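Local coordinates for protein salicylate 5-hydroxylase, large oxygenase component (Ralstonia sp., PDB 7C8Z) that hydroxylates salicylate at ring position 5 to give gentisate, as the iron- and [2Fe-2S]-containing large oxygenase component of a multicomponent enzyme in naphthalene degradation, at residues 359-362 and 363-366; 432-435 and 436-440. One frame throughout, in Å; residues are numbered along the deposited sequence.

How the contacts relate
Both contacts are local and lie within the catalytic domain of the ring-hydroxylating oxygenase large subunit, in series along the chain: the first closes before the second opens, so they neither nest nor cross. In contact 1, strand 352-361 of the catalytic domain's antiparallel sheet, between strands 217-227 and 338-346, ends and a beta turn leads into helix 366-375. The chain then runs through that helix and helix 387-402 before reaching contact 2, two successive turns of the C-terminal helix 427-440, which packs on helices 52-63 and 232-238. The centres of contact 1 and contact 2 are about 39 Å apart, on opposite sides of the chain's centre. The nearest atoms of contact 1 and contact 2 are about 21 Å apart.

Contact 1 of 2, residues 359-362 and 363-366; sequences FGFE and DDNE
Asp364 OD2 is held by two groups: it accepts the backbone N-H of Phe361, with Phe361 N to Asp364 OD2 at 2.8 Å and an N-H...O angle of 164°, and it forms a salt bridge with Arg372 NE. The Phe361 N lies above the carboxylate plane, 36° out of it. With CG beside its own backbone N (chi1 -77°), the Asp364 side chain folds back toward the strand end. Phe361-Asp364 is a type I beta turn, closed by Asp364 N donating to Phe361 O at 3.1 Å; the side-chain bond to Phe361 N adds a second tie between the same two residues. Glu362 and Asp363 occupy the exposed corner. Phe361 CD2 comes within 3.8 Å of Asp364 OD2, which the ring meets obliquely. The arginine partner of OD2 would offset its negative charge, probably favouring the ionised carboxylate. Asn365 follows as the N-cap, its OD1 accepting Trp368 N. The arrangement is thus a strand-to-helix connection: strand 352-361 lies between strands 217-227 and 338-346, Phe361 packs on Leu217 and meets Trp315 edge-to-face, and Arg372 ties the turn to helix 366-375.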
loop_
_atom_site.group_PDB
_atom_site.type_symbol
_atom_site.label_atom_id
_atom_site.label_comp_id
_atom_site.label_asym_id
_atom_site.label_seq_id
_atom_site.Cartn_x
_atom_site.Cartn_y
_atom_site.Cartn_z
ATOM N N PHE A 359 -24.802 11.393 -17.649
ATOM C CA PHE A 359 -26.110 10.954 -18.119
ATOM C C PHE A 359 -26.598 11.845 -19.252
ATOM O O PHE A 359 -26.111 12.958 -19.454
ATOM C CB PHE A 359 -27.149 10.937 -16.986
ATOM C CG PHE A 359 -27.366 12.276 -16.330
ATOM C CD1 PHE A 359 -26.518 12.719 -15.325
ATOM C CD2 PHE A 359 -28.429 13.084 -16.704
ATOM C CE1 PHE A 359 -26.721 13.941 -14.716
ATOM C CE2 PHE A 359 -28.637 14.308 -16.099
ATOM C CZ PHE A 359 -27.783 14.734 -15.102
ATOM N N GLY A 360 -27.564 11.318 -19.999
ATOM C CA GLY A 360 -28.279 12.060 -21.016
ATOM C C GLY A 360 -29.769 11.971 -20.766
ATOM O O GLY A 360 -30.188 11.517 -19.696
ATOM N N PHE A 361 -30.582 12.399 -21.726
ATOM C CA PHE A 361 -32.029 12.385 -21.585
ATOM C C PHE A 361 -32.635 11.358 -22.531
ATOM O O PHE A 361 -32.033 10.976 -23.538
ATOM C CB PHE A 361 -32.619 13.772 -21.859
ATOM C CG PHE A 361 -31.933 14.873 -21.107
ATOM C CD1 PHE A 361 -32.266 15.140 -19.789
ATOM C CD2 PHE A 361 -30.943 15.628 -21.711
ATOM C CE1 PHE A 361 -31.633 16.141 -19.090
ATOM C CE2 PHE A 361 -30.306 16.635 -21.018
ATOM C CZ PHE A 361 -30.651 16.892 -19.705
ATOM N N GLU A 362 -33.843 10.905 -22.183
ATOM C CA GLU A 362 -34.495 9.866 -22.975
ATOM C C GLU A 362 -34.778 10.327 -24.401
ATOM O O GLU A 362 -34.714 9.516 -25.331
ATOM C CB GLU A 362 -35.780 9.400 -22.285
ATOM C CG GLU A 362 -36.084 7.911 -22.485
ATOM C CD GLU A 362 -35.286 7.007 -21.551
ATOM O OE1 GLU A 362 -34.251 6.457 -21.989
ATOM O OE2 GLU A 362 -35.697 6.840 -20.381
ATOM N N ASP A 363 -35.116 11.606 -24.595
ATOM C CA ASP A 363 -35.417 12.101 -25.936
ATOM C C ASP A 363 -34.179 12.274 -26.801
ATOM O O ASP A 363 -34.295 12.774 -27.928
ATOM C CB ASP A 363 -36.187 13.422 -25.867
ATOM C CG ASP A 363 -35.537 14.445 -24.957
ATOM O OD1 ASP A 363 -34.333 14.733 -25.132
ATOM O OD2 ASP A 363 -36.245 14.977 -24.075
ATOM N N ASP A 364 -33.005 11.888 -26.310
ATOM C CA ASP A 364 -31.792 12.047 -27.089
ATOM C C ASP A 364 -31.734 10.982 -28.159
ATOM O O ASP A 364 -31.861 9.785 -27.882
ATOM C CB ASP A 364 -30.539 11.959 -26.224
ATOM C CG ASP A 364 -30.290 13.223 -25.445
ATOM O OD1 ASP A 364 -30.543 14.319 -25.989
ATOM O OD2 ASP A 364 -29.854 13.120 -24.284
ATOM N N ASN A 365 -31.501 11.420 -29.375
ATOM C CA ASN A 365 -31.237 10.465 -30.426
ATOM C C ASN A 365 -29.815 9.949 -30.295
ATOM O O ASN A 365 -29.112 10.109 -29.292
ATOM C CB ASN A 365 -31.478 11.069 -31.807
ATOM C CG ASN A 365 -30.749 12.383 -32.017
ATOM O OD1 ASN A 365 -29.747 12.688 -31.366
ATOM N ND2 ASN A 365 -31.279 13.188 -32.926
ATOM N N GLU A 366 -29.408 9.332 -31.380
ATOM C CA GLU A 366 -28.143 8.649 -31.555
ATOM C C GLU A 366 -27.023 9.643 -31.862
ATOM O O GLU A 366 -25.907 9.503 -31.321
ATOM C CB GLU A 366 -28.477 7.595 -32.621
ATOM C CG GLU A 366 -28.782 6.194 -32.093
ATOM C CD GLU A 366 -28.405 5.027 -33.022
ATOM O OE1 GLU A 366 -27.247 4.778 -33.439
ATOM O OE2 GLU A 366 -29.408 4.252 -33.147
#

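Contact 2 of 2, residues 432-435 and 436-440; sequences MYDY and WRKVM
Asp434 and Lys438, four residues apart on helix 427-440, form a salt bridge in which Lys438 NZ stands 2.9 Å from Asp434 OD2. The lysine approaches the syn lone pair of OD2, and its chain, extended beyond CG, runs back along the helix to get there.

Backbone bonds supply the frame. Trp436 N, Arg437 N, Lys438 N and Val439 N donate to the carbonyls four residues earlier, the alpha-helical pattern; Arg437 N to Tyr433 O measures 2.9 Å.

The aromatic contacts are of two sorts. Val439 CG2 sits over one face of the Tyr435 ring in a CH-pi contact, 3.6 Å from the centroid and 18° off the ring normal. With CG opposite its own backbone N (chi1 -177°), the Tyr435 ring leans out beside the helix, where that methyl covers it. Tyr433 and Trp436 meet obliquely instead, their planes 55° apart, with Tyr433 CD1 3.9 Å from Trp436 CB.

The chemistry therefore divides the helix. On one part lie the buried aromatic residues Tyr433, Tyr435 and Trp436, whose polar side-chain atoms bond to Glu236, His67 and Glu58 respectively, tying the helix to helices 232-238 and 52-63 and other nearby parts. On the more exposed side an ion pair forms, where solvent probably weakens its attraction.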
loop_
_atom_site.group_PDB
_atom_site.type_symbol
_atom_site.label_atom_id
_atom_site.label_comp_id
_atom_site.label_asym_id
_atom_site.label_seq_id
_atom_site.Cartn_x
_atom_site.Cartn_y
_atom_site.Cartn_z
ATOM N N MET A 432 -19.049 29.810 1.967
ATOM C CA MET A 432 -18.890 28.433 2.410
ATOM C C MET A 432 -18.271 28.384 3.795
ATOM O O MET A 432 -18.767 27.697 4.689
ATOM C CB MET A 432 -18.033 27.659 1.404
ATOM C CG MET A 432 -17.661 26.251 1.834
ATOM S SD MET A 432 -16.821 25.328 0.529
ATOM C CE MET A 432 -15.738 24.285 1.493
ATOM N N TYR A 433 -17.202 29.145 4.006
ATOM C CA TYR A 433 -16.524 29.055 5.291
ATOM C C TYR A 433 -17.190 29.888 6.380
ATOM O O TYR A 433 -17.016 29.579 7.560
ATOM C CB TYR A 433 -15.050 29.402 5.121
ATOM C CG TYR A 433 -14.321 28.204 4.572
ATOM C CD1 TYR A 433 -13.978 27.140 5.401
ATOM C CD2 TYR A 433 -14.029 28.103 3.218
ATOM C CE1 TYR A 433 -13.334 26.025 4.905
ATOM C CE2 TYR A 433 -13.381 26.990 2.711
ATOM C CZ TYR A 433 -13.038 25.955 3.559
ATOM O OH TYR A 433 -12.399 24.844 3.061
ATOM N N ASP A 434 -17.980 30.902 6.023
ATOM C CA ASP A 434 -18.899 31.487 6.996
ATOM C C ASP A 434 -19.841 30.418 7.548
ATOM O O ASP A 434 -19.959 30.232 8.771
ATOM C CB ASP A 434 -19.678 32.634 6.345
ATOM C CG ASP A 434 -20.734 33.231 7.261
ATOM O OD1 ASP A 434 -20.374 34.036 8.145
ATOM O OD2 ASP A 434 -21.927 32.903 7.087
ATOM N N TYR A 435 -20.502 29.687 6.645
ATOM C CA TYR A 435 -21.375 28.592 7.059
ATOM C C TYR A 435 -20.607 27.540 7.850
ATOM O O TYR A 435 -21.121 26.982 8.827
ATOM C CB TYR A 435 -22.033 27.965 5.829
ATOM C CG TYR A 435 -23.015 26.860 6.140
ATOM C CD1 TYR A 435 -24.312 27.154 6.529
ATOM C CD2 TYR A 435 -22.648 25.522 6.039
ATOM C CE1 TYR A 435 -25.215 26.153 6.813
ATOM C CE2 TYR A 435 -23.551 24.511 6.323
ATOM C CZ TYR A 435 -24.833 24.837 6.709
ATOM O OH TYR A 435 -25.751 23.854 6.998
ATOM N N TRP A 436 -19.372 27.255 7.432
ATOM C CA TRP A 436 -18.549 26.255 8.104
ATOM C C TRP A 436 -18.264 26.655 9.545
ATOM O O TRP A 436 -18.462 25.860 10.473
ATOM C CB TRP A 436 -17.246 26.067 7.328
ATOM C CG TRP A 436 -16.387 24.935 7.801
ATOM C CD1 TRP A 436 -16.408 23.650 7.353
ATOM C CD2 TRP A 436 -15.360 24.996 8.798
ATOM N NE1 TRP A 436 -15.463 22.901 8.012
ATOM C CE2 TRP A 436 -14.808 23.704 8.908
ATOM C CE3 TRP A 436 -14.862 26.015 9.617
ATOM C CZ2 TRP A 436 -13.780 23.403 9.800
ATOM C CZ3 TRP A 436 -13.842 25.713 10.502
ATOM C CH2 TRP A 436 -13.311 24.420 10.586
ATOM N N ARG A 437 -17.804 27.893 9.751
ATOM C CA ARG A 437 -17.546 28.373 11.104
ATOM C C ARG A 437 -18.804 28.308 11.950
ATOM O O ARG A 437 -18.755 27.882 13.112
ATOM C CB ARG A 437 -17.021 29.810 11.071
ATOM C CG ARG A 437 -15.718 30.006 10.327
ATOM C CD ARG A 437 -15.087 31.334 10.697
ATOM N NE ARG A 437 -14.743 31.388 12.115
ATOM C CZ ARG A 437 -14.355 32.488 12.750
ATOM N NH1 ARG A 437 -14.256 33.636 12.095
ATOM N NH2 ARG A 437 -14.060 32.439 14.043
ATOM N N LYS A 438 -19.948 28.691 11.376
ATOM C CA LYS A 438 -21.187 28.686 12.147
ATOM C C LYS A 438 -21.582 27.273 12.567
ATOM O O LYS A 438 -21.906 27.027 13.736
ATOM C CB LYS A 438 -22.297 29.359 11.343
ATOM C CG LYS A 438 -22.096 30.854 11.241
ATOM C CD LYS A 438 -23.093 31.515 10.316
ATOM C CE LYS A 438 -22.812 33.008 10.226
ATOM N NZ LYS A 438 -23.671 33.674 9.216
ATOM N N VAL A 439 -21.534 26.320 11.634
ATOM C CA VAL A 439 -21.983 24.966 11.948
ATOM C C VAL A 439 -20.984 24.263 12.860
ATOM O O VAL A 439 -21.364 23.411 13.673
ATOM C CB VAL A 439 -22.241 24.168 10.655
ATOM C CG1 VAL A 439 -22.598 22.727 10.974
ATOM C CG2 VAL A 439 -23.359 24.818 9.849
ATOM N N MET A 440 -19.707 24.623 12.776
ATOM C CA MET A 440 -18.668 23.927 13.516
ATOM C C MET A 440 -18.237 24.669 14.772
ATOM O O MET A 440 -17.418 24.145 15.535
ATOM C CB MET A 440 -17.452 23.694 12.612
ATOM C CG MET A 440 -17.764 22.898 11.360
ATOM S SD MET A 440 -17.663 21.125 11.655
ATOM C CE MET A 440 -15.898 20.936 11.914
#